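Local coordinates for protein polyhedrin (Uranotaenia sapphirina cypovirus, PDB 4ZQX) that forms the crystalline polyhedra that embed and protect cypovirus particles outside the host cell, and binds ATP in these crystals, at residues A[33-43]-A[55-63]; A[20-31]-A[173-181]. One frame throughout, in Å; residues are numbered along the deposited sequence. Where two conformers were deposited one is given.

Interactions 1 and 2 occupy two regions of one beta-sandwich, their centres about 21 Å apart. Along the chain the order is 20-31, 33-43, 55-63 and, much later, 173-181, so interaction 1 is made within a short local excursion while interaction 2 closes a long loop around it. Strand 27-34 serves both, and its partner 40-47 lies beside it in the six-stranded sheet; 173-179 is the middle strand of the facing three-stranded sheet. Probable backbone hydrogen bonds, Phe43 N to Ile31 O and Ile174 N to Ile55 O, join the contacts through both sheets, and Leu60 CD1 packs on Ile174 CD1. Interaction 2 joins the sheets through their apolar layer; interaction 1 covers the hairpin end of the sandwich.

Interaction 1: residues A[33-43]-A[55-63]; sequences AEYPEGQCKSF and IKSSELMWD
Trp62 lies against the hairpin formed by strands 27-34 and 40-47. Its CB sits over the centre of the Tyr35 ring, 3.7 Å from the ring centroid, and the indole turns an edge toward that face with the planes at 54°. Gln39 covers one indole face: chi1 (62°) places its CG 3.4 Å from the centroid of the six-membered ring, and a bend at chi2 carries NE2 to 3.6 Å from Trp62 NE1. A flexible amide suits this looser, partly exposed margin, where Pro36 and Glu37 of the turn meet solvent.

Packing tightens toward the interior. Tyr35 OH donates to Leu60 O at 2.7 Å, from above the carbonyl plane, satisfying a backbone oxygen of the short, weakly bonded helical segment. Lys41 brings NZ to 2.8 Å from Glu59 O and forms a salt bridge with Asp63 OD1 at 3.1 Å, its hydrogen bonds there weak, which probably offsets the buried ammonium charge. Trp210 and Gln69 also hold the Asp63 carboxylate. At the strand 50-55 end, Ile55 CD1 lies over a face of Phe43, 3.7 Å from CG. This is a beta-hairpin whose side is covered by the connection leaving the next strand, at one end of a beta-sandwich.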
loop_
_atom_site.group_PDB
_atom_site.type_symbol
_atom_site.label_atom_id
_atom_site.label_comp_id
_atom_site.label_asym_id
_atom_site.label_seq_id
_atom_site.Cartn_x
_atom_site.Cartn_y
_atom_site.Cartn_z
ATOM N N ALA A 33 4.600 1.345 19.678
ATOM C CA ALA A 33 5.939 1.871 19.919
ATOM C C ALA A 33 5.878 2.839 21.095
ATOM O O ALA A 33 5.036 3.718 21.120
ATOM C CB ALA A 33 6.458 2.601 18.668
ATOM N N GLU A 34 6.769 2.666 22.063
ATOM C CA GLU A 34 6.847 3.559 23.219
ATOM C C GLU A 34 8.208 4.261 23.183
ATOM O O GLU A 34 9.237 3.630 22.945
ATOM C CB GLU A 34 6.643 2.785 24.536
ATOM C CG GLU A 34 6.591 3.703 25.782
ATOM C CD GLU A 34 6.199 3.003 27.093
ATOM O OE1 GLU A 34 6.658 3.474 28.160
ATOM O OE2 GLU A 34 5.425 2.014 27.080
ATOM N N TYR A 35 8.195 5.569 23.416
ATOM C CA TYR A 35 9.382 6.410 23.278
ATOM C C TYR A 35 9.884 6.867 24.655
ATOM O O TYR A 35 9.210 6.668 25.665
ATOM C CB TYR A 35 9.033 7.591 22.354
ATOM C CG TYR A 35 8.535 7.105 21.008
ATOM C CD1 TYR A 35 9.420 6.851 19.965
ATOM C CD2 TYR A 35 7.188 6.860 20.786
ATOM C CE1 TYR A 35 8.978 6.403 18.735
ATOM C CE2 TYR A 35 6.732 6.409 19.559
ATOM C CZ TYR A 35 7.628 6.172 18.542
ATOM O OH TYR A 35 7.177 5.722 17.327
ATOM N N PRO A 36 11.079 7.460 24.704
ATOM C CA PRO A 36 11.686 7.775 26.004
ATOM C C PRO A 36 10.837 8.636 26.968
ATOM O O PRO A 36 10.886 8.350 28.170
ATOM C CB PRO A 36 12.997 8.470 25.618
ATOM C CG PRO A 36 13.363 7.857 24.316
ATOM C CD PRO A 36 12.045 7.612 23.597
ATOM N N GLU A 37 10.076 9.622 26.482
ATOM C CA GLU A 37 9.243 10.445 27.375
ATOM C C GLU A 37 7.864 9.826 27.617
ATOM O O GLU A 37 6.989 10.444 28.246
ATOM C CB GLU A 37 9.151 11.889 26.847
ATOM C CG GLU A 37 10.472 12.631 27.047
ATOM C CD GLU A 37 10.447 14.096 26.660
ATOM O OE1 GLU A 37 9.540 14.513 25.904
ATOM O OE2 GLU A 37 11.369 14.834 27.110
ATOM N N GLY A 38 7.684 8.588 27.157
ATOM C CA GLY A 38 6.497 7.796 27.490
ATOM C C GLY A 38 5.363 7.884 26.491
ATOM O O GLY A 38 4.310 7.249 26.655
ATOM N N GLN A 39 5.558 8.692 25.458
ATOM C CA GLN A 39 4.549 8.799 24.426
ATOM C C GLN A 39 4.512 7.495 23.644
ATOM O O GLN A 39 5.475 6.722 23.675
ATOM C CB GLN A 39 4.761 10.025 23.526
ATOM C CG GLN A 39 6.022 10.056 22.753
ATOM C CD GLN A 39 7.187 10.671 23.519
ATOM O OE1 GLN A 39 7.615 10.161 24.536
ATOM N NE2 GLN A 39 7.719 11.756 22.996
ATOM N N CYS A 40 3.379 7.250 22.982
ATOM C CA CYS A 40 3.130 6.001 22.270
ATOM C C CYS A 40 2.547 6.274 20.905
ATOM O O CYS A 40 1.763 7.222 20.718
ATOM C CB CYS A 40 2.125 5.121 23.022
ATOM S SG CYS A 40 2.644 4.560 24.652
ATOM N N LYS A 41 2.931 5.426 19.962
ATOM C CA LYS A 41 2.330 5.405 18.638
ATOM C C LYS A 41 1.799 3.998 18.422
ATOM O O LYS A 41 2.504 3.032 18.674
ATOM C CB LYS A 41 3.391 5.742 17.593
ATOM C CG LYS A 41 2.909 6.543 16.448
ATOM C CD LYS A 41 4.068 7.151 15.652
ATOM C CE LYS A 41 3.643 7.320 14.222
ATOM N NZ LYS A 41 4.659 7.985 13.391
ATOM N N SER A 42 0.547 3.873 17.998
ATOM C CA SER A 42 -0.019 2.546 17.720
ATOM C C SER A 42 -0.395 2.419 16.255
ATOM O O SER A 42 -0.817 3.385 15.635
ATOM C CB SER A 42 -1.233 2.237 18.590
ATOM O OG SER A 42 -2.299 3.116 18.307
ATOM N N PHE A 43 -0.229 1.210 15.726
ATOM C CA PHE A 43 -0.507 0.889 14.334
ATOM C C PHE A 43 -1.402 -0.331 14.344
ATOM O O PHE A 43 -1.046 -1.350 14.948
ATOM C CB PHE A 43 0.784 0.527 13.584
ATOM C CG PHE A 43 1.873 1.586 13.660
ATOM C CD1 PHE A 43 2.732 1.638 14.747
ATOM C CD2 PHE A 43 2.051 2.510 12.632
ATOM C CE1 PHE A 43 3.749 2.604 14.821
ATOM C CE2 PHE A 43 3.067 3.479 12.697
ATOM C CZ PHE A 43 3.909 3.521 13.799
ATOM N N ILE A 55 5.947 -1.635 8.202
ATOM C CA ILE A 55 6.189 -0.284 8.686
ATOM C C ILE A 55 7.597 0.173 8.310
ATOM O O ILE A 55 8.584 -0.492 8.629
ATOM C CB ILE A 55 6.016 -0.196 10.224
ATOM C CG1 ILE A 55 4.632 -0.715 10.638
ATOM C CG2 ILE A 55 6.198 1.250 10.695
ATOM C CD1 ILE A 55 4.377 -0.743 12.141
ATOM N N LYS A 56 7.673 1.318 7.634
ATOM C CA LYS A 56 8.941 1.927 7.267
ATOM C C LYS A 56 9.623 2.516 8.495
ATOM O O LYS A 56 8.973 2.896 9.477
ATOM C CB LYS A 56 8.694 3.047 6.254
ATOM C CG LYS A 56 8.080 2.551 4.950
ATOM C CD LYS A 56 7.517 3.666 4.078
ATOM C CE LYS A 56 8.581 4.592 3.549
ATOM N NZ LYS A 56 8.018 5.582 2.582
ATOM N N SER A 57 10.936 2.636 8.441
ATOM C CA SER A 57 11.653 3.230 9.560
ATOM C C SER A 57 11.206 4.681 9.824
ATOM O O SER A 57 11.174 5.125 10.968
ATOM C CB SER A 57 13.152 3.169 9.300
ATOM O OG SER A 57 13.474 3.882 8.125
ATOM N N SER A 58 10.855 5.417 8.774
ATOM C CA SER A 58 10.391 6.807 8.935
ATOM C C SER A 58 9.042 6.904 9.675
ATOM O O SER A 58 8.761 7.892 10.354
ATOM C CB SER A 58 10.301 7.528 7.573
ATOM O OG SER A 58 9.347 6.925 6.715
ATOM N N GLU A 59 8.223 5.870 9.553
ATOM C CA GLU A 59 6.921 5.838 10.198
ATOM C C GLU A 59 7.042 5.494 11.678
ATOM O O GLU A 59 6.150 5.794 12.465
ATOM C CB GLU A 59 6.004 4.815 9.492
ATOM C CG GLU A 59 5.552 5.255 8.106
ATOM C CD GLU A 59 4.888 4.141 7.290
ATOM O OE1 GLU A 59 5.285 2.964 7.404
ATOM O OE2 GLU A 59 3.969 4.461 6.513
ATOM N N LEU A 60 8.150 4.856 12.051
ATOM C CA LEU A 60 8.342 4.388 13.421
ATOM C C LEU A 60 8.992 5.426 14.311
ATOM O O LEU A 60 9.081 5.230 15.519
ATOM C CB LEU A 60 9.217 3.128 13.444
ATOM C CG LEU A 60 8.566 1.756 13.569
ATOM C CD1 LEU A 60 9.659 0.705 13.721
ATOM C CD2 LEU A 60 7.576 1.687 14.723
ATOM N N MET A 61 9.464 6.525 13.734
ATOM C CA MET A 61 10.019 7.603 14.544
ATOM C C MET A 61 8.881 8.352 15.230
ATOM O O MET A 61 7.787 8.449 14.682
ATOM C CB MET A 61 10.798 8.579 13.661
ATOM C CG MET A 61 11.902 7.949 12.850
ATOM S SD MET A 61 13.312 7.514 13.863
ATOM C CE MET A 61 14.124 9.101 13.892
ATOM N N TRP A 62 9.122 8.876 16.426
ATOM C CA TRP A 62 8.186 9.825 16.997
ATOM C C TRP A 62 8.316 11.096 16.182
ATOM O O TRP A 62 9.387 11.708 16.131
ATOM C CB TRP A 62 8.469 10.092 18.475
ATOM C CG TRP A 62 7.532 11.086 19.037
ATOM C CD1 TRP A 62 7.804 12.378 19.358
ATOM C CD2 TRP A 62 6.143 10.881 19.319
ATOM N NE1 TRP A 62 6.667 12.996 19.833
ATOM C CE2 TRP A 62 5.637 12.094 19.826
ATOM C CE3 TRP A 62 5.282 9.781 19.205
ATOM C CZ2 TRP A 62 4.301 12.245 20.206
ATOM C CZ3 TRP A 62 3.962 9.930 19.595
ATOM C CH2 TRP A 62 3.486 11.149 20.090
ATOM N N ASP A 63 7.224 11.484 15.536
ATOM C CA ASP A 63 7.278 12.476 14.456
ATOM C C ASP A 63 6.569 13.802 14.736
ATOM O O ASP A 63 6.229 14.549 13.810
ATOM C CB ASP A 63 6.773 11.831 13.159
ATOM C CG ASP A 63 5.424 11.160 13.308
ATOM O OD1 ASP A 63 4.973 10.897 14.436
ATOM O OD2 ASP A 63 4.815 10.883 12.265
#

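Interaction 2: residues A[20-31]-A[173-181]; sequences PRAYDANMELVI and SIAVIVPRN
With CG of Arg180 anti to its own backbone N (chi1 -170°) and the chain extended as far as NE, the guanidinium reaches from the end of strand 173-179 into the bend at 20-25. Met27 instead turns its methyl by a bend at chi3 (-74°), which lays CE 3.3 Å from Val178 O. Arginine suits its place because several carbonyls converge there: NH1 donates to Ala25 O at 3.1 Å, in the carbonyl plane, while NH2 makes a weak bond to Arg21 O, also at 3.1 Å. Pro48 O is a further acceptor for NH1, so this buried charge is met by backbone oxygens of two loops.

Beyond Met27, whose flexible thioether fits between strand end and loop, the contact becomes apolar. Leu29 CD2 and Val176 CG1 meet tip to tip at 3.8 Å, and Ile31 CD1 passes alongside Val176 CG2 at 4.2 Å. With no polar side-chain atoms to satisfy, these residues suit a buried layer. Ile51 packs on Met27, Leu29 and Val178, Phe104 on Ile31 and Val176. The strands run nearly antiparallel, at 160°, with axes 8.9 Å apart, too far for backbone pairing: two sheets pack face to face through side chains that meet between them, the hydrophobic core of a beta-sandwich.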
loop_
_atom_site.group_PDB
_atom_site.type_symbol
_atom_site.label_atom_id
_atom_site.label_comp_id
_atom_site.label_asym_id
_atom_site.label_seq_id
_atom_site.Cartn_x
_atom_site.Cartn_y
_atom_site.Cartn_z
ATOM N N PRO A 20 -14.303 -14.625 16.008
ATOM C CA PRO A 20 -13.067 -14.575 15.210
ATOM C C PRO A 20 -12.688 -15.877 14.497
ATOM O O PRO A 20 -11.817 -15.856 13.646
ATOM C CB PRO A 20 -11.991 -14.210 16.242
ATOM C CG PRO A 20 -12.743 -13.535 17.365
ATOM C CD PRO A 20 -14.061 -14.262 17.419
ATOM N N ARG A 21 -13.322 -16.990 14.841
ATOM C CA ARG A 21 -13.010 -18.254 14.185
ATOM C C ARG A 21 -13.716 -18.392 12.833
ATOM O O ARG A 21 -13.389 -19.276 12.040
ATOM C CB ARG A 21 -13.361 -19.424 15.107
ATOM C CG ARG A 21 -12.601 -19.359 16.414
ATOM C CD ARG A 21 -12.894 -20.508 17.362
ATOM N NE ARG A 21 -12.328 -20.221 18.677
ATOM C CZ ARG A 21 -11.060 -20.430 19.018
ATOM N NH1 ARG A 21 -10.202 -20.955 18.152
ATOM N NH2 ARG A 21 -10.647 -20.114 20.238
ATOM N N ALA A 22 -14.669 -17.508 12.557
ATOM C CA ALA A 22 -15.426 -17.571 11.305
ATOM C C ALA A 22 -14.609 -17.244 10.048
ATOM O O ALA A 22 -13.659 -16.457 10.075
ATOM C CB ALA A 22 -16.646 -16.639 11.374
ATOM N N TYR A 23 -15.012 -17.856 8.940
ATOM C CA TYR A 23 -14.512 -17.473 7.635
ATOM C C TYR A 23 -14.836 -16.001 7.400
ATOM O O TYR A 23 -15.953 -15.569 7.654
ATOM C CB TYR A 23 -15.135 -18.351 6.542
ATOM C CG TYR A 23 -14.551 -18.086 5.172
ATOM C CD1 TYR A 23 -13.331 -18.628 4.798
ATOM C CD2 TYR A 23 -15.225 -17.302 4.248
ATOM C CE1 TYR A 23 -12.787 -18.382 3.537
ATOM C CE2 TYR A 23 -14.687 -17.034 2.991
ATOM C CZ TYR A 23 -13.468 -17.579 2.643
ATOM O OH TYR A 23 -12.928 -17.336 1.405
ATOM N N ASP A 24 -13.838 -15.249 6.929
ATOM C CA ASP A 24 -13.915 -13.800 6.700
ATOM C C ASP A 24 -13.892 -12.949 7.984
ATOM O O ASP A 24 -14.044 -11.727 7.916
ATOM C CB ASP A 24 -15.110 -13.407 5.805
ATOM C CG ASP A 24 -14.730 -13.245 4.327
ATOM O OD1 ASP A 24 -13.542 -13.419 3.943
ATOM O OD2 ASP A 24 -15.657 -12.936 3.552
ATOM N N ALA A 25 -13.661 -13.578 9.138
ATOM C CA ALA A 25 -13.461 -12.826 10.380
ATOM C C ALA A 25 -12.002 -12.435 10.478
ATOM O O ALA A 25 -11.115 -13.241 10.192
ATOM C CB ALA A 25 -13.870 -13.647 11.580
ATOM N N ASN A 26 -11.739 -11.186 10.859
ATOM C CA ASN A 26 -10.367 -10.714 10.906
ATOM C C ASN A 26 -9.540 -11.243 12.073
ATOM O O ASN A 26 -10.016 -11.326 13.197
ATOM C CB ASN A 26 -10.344 -9.187 10.973
ATOM C CG ASN A 26 -10.606 -8.539 9.647
ATOM O OD1 ASN A 26 -10.229 -9.057 8.600
ATOM N ND2 ASN A 26 -11.256 -7.388 9.679
ATOM N N MET A 27 -8.275 -11.538 11.796
ATOM C CA MET A 27 -7.242 -11.539 12.833
ATOM C C MET A 27 -6.847 -10.085 13.046
ATOM O O MET A 27 -6.964 -9.269 12.114
ATOM C CB MET A 27 -6.016 -12.341 12.405
ATOM C CG MET A 27 -6.299 -13.819 12.139
ATOM S SD MET A 27 -4.875 -14.638 11.367
ATOM C CE MET A 27 -4.991 -13.977 9.717
ATOM N N GLU A 28 -6.400 -9.760 14.260
ATOM C CA GLU A 28 -6.084 -8.377 14.620
ATOM C C GLU A 28 -4.633 -8.238 15.064
ATOM O O GLU A 28 -4.126 -9.068 15.827
ATOM C CB GLU A 28 -6.990 -7.899 15.760
ATOM C CG GLU A 28 -8.469 -8.137 15.545
ATOM C CD GLU A 28 -9.106 -7.247 14.491
ATOM O OE1 GLU A 28 -8.517 -6.204 14.160
ATOM O OE2 GLU A 28 -10.221 -7.582 14.023
ATOM N N LEU A 29 -3.973 -7.179 14.595
ATOM C CA LEU A 29 -2.602 -6.857 15.000
ATOM C C LEU A 29 -2.535 -5.389 15.436
ATOM O O LEU A 29 -2.908 -4.492 14.684
ATOM C CB LEU A 29 -1.631 -7.085 13.833
ATOM C CG LEU A 29 -0.192 -6.574 13.984
ATOM C CD1 LEU A 29 0.558 -7.310 15.076
ATOM C CD2 LEU A 29 0.553 -6.681 12.656
ATOM N N VAL A 30 -2.094 -5.154 16.663
ATOM C CA VAL A 30 -1.753 -3.811 17.106
ATOM C C VAL A 30 -0.301 -3.773 17.511
ATOM O O VAL A 30 0.139 -4.521 18.372
ATOM C CB VAL A 30 -2.606 -3.348 18.291
ATOM C CG1 VAL A 30 -2.151 -1.957 18.769
ATOM C CG2 VAL A 30 -4.068 -3.306 17.896
ATOM N N ILE A 31 0.442 -2.893 16.862
ATOM C CA ILE A 31 1.825 -2.653 17.224
ATOM C C ILE A 31 1.901 -1.347 17.971
ATOM O O ILE A 31 1.358 -0.349 17.513
ATOM C CB ILE A 31 2.695 -2.581 15.969
ATOM C CG1 ILE A 31 2.571 -3.904 15.210
ATOM C CG2 ILE A 31 4.155 -2.278 16.340
ATOM C CD1 ILE A 31 3.237 -3.925 13.885
ATOM N N SER A 173 12.998 -1.023 10.793
ATOM C CA SER A 173 11.736 -1.167 10.060
ATOM C C SER A 173 11.134 -2.518 10.444
ATOM O O SER A 173 11.813 -3.347 11.052
ATOM C CB SER A 173 11.960 -1.076 8.555
ATOM O OG SER A 173 12.894 -2.049 8.114
ATOM N N ILE A 174 9.862 -2.731 10.122
ATOM C CA ILE A 174 9.141 -3.898 10.622
ATOM C C ILE A 174 8.391 -4.624 9.527
ATOM O O ILE A 174 7.724 -3.999 8.694
ATOM C CB ILE A 174 8.094 -3.490 11.692
ATOM C CG1 ILE A 174 8.768 -2.830 12.894
ATOM C CG2 ILE A 174 7.303 -4.700 12.147
ATOM C CD1 ILE A 174 7.766 -2.309 13.928
ATOM N N ALA A 175 8.490 -5.947 9.539
ATOM C CA ALA A 175 7.639 -6.790 8.700
ATOM C C ALA A 175 7.045 -7.912 9.536
ATOM O O ALA A 175 7.769 -8.763 10.044
ATOM C CB ALA A 175 8.423 -7.366 7.546
ATOM N N VAL A 176 5.727 -7.887 9.669
ATOM C CA VAL A 176 4.988 -8.882 10.426
ATOM C C VAL A 176 4.069 -9.602 9.453
ATOM O O VAL A 176 3.322 -8.963 8.710
ATOM C CB VAL A 176 4.146 -8.221 11.539
ATOM C CG1 VAL A 176 3.386 -9.268 12.356
ATOM C CG2 VAL A 176 5.028 -7.436 12.440
ATOM N N ILE A 177 4.153 -10.927 9.441
ATOM C CA ILE A 177 3.292 -11.752 8.612
ATOM C C ILE A 177 2.520 -12.680 9.532
ATOM O O ILE A 177 3.139 -13.452 10.257
ATOM C CB ILE A 177 4.125 -12.592 7.627
ATOM C CG1 ILE A 177 4.953 -11.670 6.734
ATOM C CG2 ILE A 177 3.209 -13.459 6.745
ATOM C CD1 ILE A 177 5.984 -12.372 5.882
ATOM N N VAL A 178 1.191 -12.605 9.505
ATOM C CA VAL A 178 0.339 -13.357 10.430
ATOM C C VAL A 178 -0.658 -14.208 9.660
ATOM O O VAL A 178 -1.700 -13.701 9.230
ATOM C CB VAL A 178 -0.460 -12.429 11.347
ATOM C CG1 VAL A 178 -1.229 -13.238 12.373
ATOM C CG2 VAL A 178 0.457 -11.454 12.032
ATOM N N PRO A 179 -0.357 -15.508 9.477
ATOM C CA PRO A 179 -1.258 -16.376 8.704
ATOM C C PRO A 179 -2.375 -16.964 9.558
ATOM O O PRO A 179 -2.206 -17.152 10.771
ATOM C CB PRO A 179 -0.332 -17.504 8.207
ATOM C CG PRO A 179 0.983 -17.273 8.810
ATOM C CD PRO A 179 0.857 -16.234 9.872
ATOM N N ARG A 180 -3.507 -17.229 8.916
ATOM C CA ARG A 180 -4.633 -17.871 9.563
ATOM C C ARG A 180 -4.362 -19.341 9.954
ATOM O O ARG A 180 -3.760 -20.095 9.196
ATOM C CB ARG A 180 -5.840 -17.827 8.626
ATOM C CG ARG A 180 -7.121 -18.257 9.321
ATOM C CD ARG A 180 -8.350 -18.142 8.432
ATOM N NE ARG A 180 -9.564 -18.283 9.236
ATOM C CZ ARG A 180 -10.170 -17.283 9.896
ATOM N NH1 ARG A 180 -9.718 -16.021 9.856
ATOM N NH2 ARG A 180 -11.249 -17.549 10.602
ATOM N N ASN A 181 -4.830 -19.733 11.134
ATOM C CA ASN A 181 -4.825 -21.125 11.565
ATOM C C ASN A 181 -5.686 -22.026 10.641
ATOM O O ASN A 181 -6.903 -21.852 10.533
ATOM C CB ASN A 181 -5.319 -21.151 13.024
ATOM C CG ASN A 181 -5.486 -22.559 13.583
ATOM O OD1 ASN A 181 -5.102 -23.536 12.967
ATOM N ND2 ASN A 181 -6.062 -22.653 14.775
#